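Long-range contact in beta-lactamase (Klebsiella pneumoniae, PDB 6K9T), which probably hydrolyses the beta-lactam ring of antibiotics to a substituted beta-amino acid, as a class C serine enzyme, and so confers resistance: residues G122-M127 with S157-G162. Residues are numbered along the deposited sequence; the frame is centred on the assembly and turned at random.
Sequences GLQLFM and SNIGTG. With CEF (CEFOTAXIME, C3' cleaved, open, bound form), chain B.
The loop carrying Gln124, Leu125 and Phe126 is hydrogen-bonded across the N-terminal end of helix 158-171, forming a wall of the beta-lactam site of this class C enzyme. Ser157 is the N-cap. Its OG, placed anti to the backbone N, receives Gly160 N at 3.0 Å. The same OG donates to Gln124 O (2.7 Å), approaching from 34° off that carbonyl's plane. A small hydroxyl suits this place because it can accept from the helix and donate to the loop at once. One residue on, Asn158 N donates to Leu125 O at 2.9 Å, so Leu125 O satisfies the first amide of the helix, while the N-cap hydroxyl takes that of Gly160. Beside these bonds the branched Ile159 fills the apolar side: its CD1 meets Gln124 CG at 3.7 Å and also Phe126 O, while CG2 faces Leu123 CD1.

The Asn158 side chain runs alongside Phe126, amide and ring planes 64° apart. ND2 sends a nearly straight bond (172°) to O4 of the opened, C3'-cleaved cefotaxime at 3.0 Å and donates to a water that also accepts from Met127 N; OD1 accepts from Lys74 NZ. Leu125 CG sits 3.6 Å above one face of the Phe126 ring, over its centre, and O4 lies at the ring edge. Tyr156, Ser157 and Asn158 fit the YxN motif of class C enzymes, with Ser71 and Lys74 matching SxxK. The Asn158 amide thus has its orientation fixed, oxygen toward Lys74 and nitrogen toward drug and water, and so links Lys74 to the drug's side-chain amide carbonyl.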
loop_
_atom_site.group_PDB
_atom_site.type_symbol
_atom_site.label_atom_id
_atom_site.label_comp_id
_atom_site.label_asym_id
_atom_site.label_seq_id
_atom_site.Cartn_x
_atom_site.Cartn_y
_atom_site.Cartn_z
ATOM N N GLY A 122 0.868 -8.442 -16.973
ATOM C CA GLY A 122 1.879 -9.476 -17.222
ATOM C C GLY A 122 3.319 -9.006 -17.046
ATOM O O GLY A 122 4.228 -9.860 -17.155
ATOM N N LEU A 123 3.561 -7.736 -16.780
ATOM C CA LEU A 123 4.898 -7.261 -16.394
ATOM C C LEU A 123 5.364 -8.000 -15.143
ATOM O O LEU A 123 4.563 -8.337 -14.275
ATOM C CB LEU A 123 4.848 -5.742 -16.110
ATOM C CG LEU A 123 4.831 -4.917 -17.386
ATOM C CD1 LEU A 123 4.386 -3.488 -17.021
ATOM C CD2 LEU A 123 6.253 -4.868 -18.028
ATOM N N GLN A 124 6.671 -8.246 -15.066
ATOM C CA GLN A 124 7.238 -9.063 -13.993
ATOM C C GLN A 124 7.274 -8.306 -12.678
ATOM O O GLN A 124 7.014 -7.081 -12.603
ATOM C CB GLN A 124 8.651 -9.523 -14.376
ATOM C CG GLN A 124 9.676 -8.358 -14.455
ATOM C CD GLN A 124 11.077 -8.798 -14.741
ATOM O OE1 GLN A 124 11.654 -8.455 -15.773
ATOM N NE2 GLN A 124 11.637 -9.538 -13.838
ATOM N N LEU A 125 7.527 -9.022 -11.603
ATOM C CA LEU A 125 7.554 -8.390 -10.289
ATOM C C LEU A 125 8.543 -7.244 -10.125
ATOM O O LEU A 125 8.187 -6.157 -9.695
ATOM C CB LEU A 125 7.836 -9.473 -9.257
ATOM C CG LEU A 125 7.914 -9.039 -7.806
ATOM C CD1 LEU A 125 6.634 -8.244 -7.414
ATOM C CD2 LEU A 125 8.022 -10.299 -6.953
ATOM N N PHE A 126 9.818 -7.493 -10.420
ATOM C CA PHE A 126 10.890 -6.544 -10.145
ATOM C C PHE A 126 11.422 -5.868 -11.383
ATOM O O PHE A 126 11.605 -6.499 -12.424
ATOM C CB PHE A 126 12.040 -7.260 -9.406
ATOM C CG PHE A 126 11.661 -7.762 -8.046
ATOM C CD1 PHE A 126 11.241 -6.857 -7.084
ATOM C CD2 PHE A 126 11.775 -9.111 -7.709
ATOM C CE1 PHE A 126 10.896 -7.285 -5.827
ATOM C CE2 PHE A 126 11.380 -9.569 -6.462
ATOM C CZ PHE A 126 10.985 -8.664 -5.509
ATOM N N MET A 127 11.693 -4.584 -11.236
ATOM C CA MET A 127 12.418 -3.825 -12.228
ATOM C C MET A 127 13.760 -4.491 -12.487
ATOM O O MET A 127 14.465 -4.800 -11.515
ATOM C CB MET A 127 12.634 -2.385 -11.727
ATOM C CG MET A 127 13.238 -1.481 -12.810
ATOM S SD MET A 127 12.034 -1.062 -14.090
ATOM C CE MET A 127 10.914 0.063 -13.264
ATOM N N SER A 157 3.165 -6.612 -9.701
ATOM C CA SER A 157 4.264 -5.973 -10.400
ATOM C C SER A 157 4.611 -4.591 -9.868
ATOM O O SER A 157 3.765 -3.680 -9.894
ATOM C CB SER A 157 3.958 -5.904 -11.920
ATOM O OG SER A 157 5.064 -5.243 -12.579
ATOM N N ASN A 158 5.880 -4.392 -9.485
ATOM C CA ASN A 158 6.355 -3.032 -9.190
ATOM C C ASN A 158 6.443 -2.193 -10.452
ATOM O O ASN A 158 6.255 -0.988 -10.401
ATOM C CB ASN A 158 7.765 -3.060 -8.557
ATOM C CG ASN A 158 7.780 -3.526 -7.127
ATOM O OD1 ASN A 158 6.789 -3.424 -6.399
ATOM N ND2 ASN A 158 8.966 -3.930 -6.660
ATOM N N ILE A 159 6.722 -2.805 -11.602
ATOM C CA ILE A 159 6.902 -2.080 -12.850
ATOM C C ILE A 159 5.543 -1.559 -13.301
ATOM O O ILE A 159 5.371 -0.364 -13.640
ATOM C CB ILE A 159 7.443 -2.979 -13.954
ATOM C CG1 ILE A 159 8.690 -3.720 -13.498
ATOM C CG2 ILE A 159 7.736 -2.101 -15.211
ATOM C CD1 ILE A 159 9.271 -4.641 -14.585
ATOM N N GLY A 160 4.508 -2.406 -13.260
ATOM C CA GLY A 160 3.165 -1.947 -13.648
ATOM C C GLY A 160 2.680 -0.816 -12.745
ATOM O O GLY A 160 2.091 0.175 -13.220
ATOM N N THR A 161 2.963 -0.936 -11.448
ATOM C CA THR A 161 2.582 0.141 -10.545
ATOM C C THR A 161 3.287 1.437 -10.886
ATOM O O THR A 161 2.680 2.544 -10.803
ATOM C CB THR A 161 2.899 -0.278 -9.093
ATOM O OG1 THR A 161 2.253 -1.545 -8.851
ATOM C CG2 THR A 161 2.270 0.763 -8.151
ATOM N N GLY A 162 4.554 1.332 -11.256
ATOM C CA GLY A 162 5.323 2.484 -11.653
ATOM C C GLY A 162 4.677 3.188 -12.829
ATOM O O GLY A 162 4.473 4.425 -12.806
HETATM S S1 CEF B . 7.750 -7.335 -3.603
HETATM C C1 CEF B . 6.956 -8.824 -3.433
HETATM C C2 CEF B . 6.989 -9.456 -2.010
HETATM C C3 CEF B . 6.685 -10.765 -1.677
HETATM C C4 CEF B . 7.027 -8.294 -0.856
HETATM C C5 CEF B . 6.979 -8.589 0.618
HETATM O O1 CEF B . 7.612 -9.559 1.144
HETATM O O2 CEF B . 6.243 -7.824 1.289
HETATM N N1 CEF B . 7.028 -6.861 -1.170
HETATM C C6 CEF B . 6.855 -6.425 -2.532
HETATM C C7 CEF B . 7.249 -4.911 -2.474
HETATM C C8 CEF B . 6.180 -4.351 -1.630
HETATM O O3 CEF B . 6.332 -4.155 -0.422
HETATM N N2 CEF B . 8.493 -4.740 -1.816
HETATM C C9 CEF B . 9.639 -4.658 -2.620
HETATM O O4 CEF B . 9.525 -4.685 -3.833
HETATM C C10 CEF B . 10.951 -4.581 -1.903
HETATM N N3 CEF B . 11.783 -3.597 -1.966
HETATM O O5 CEF B . 11.548 -2.533 -2.740
HETATM C C11 CEF B . 12.496 -1.552 -2.308
HETATM C C12 CEF B . 11.215 -5.754 -0.994
HETATM C C13 CEF B . 10.327 -6.833 -0.614
HETATM S S2 CEF B . 11.133 -7.762 0.362
HETATM C C14 CEF B . 12.544 -7.070 0.508
HETATM N N4 CEF B . 13.610 -7.544 1.297
HETATM N N5 CEF B . 12.599 -5.893 -0.290
HETATM O O HOH W 1 11.218 -3.313 -8.602
#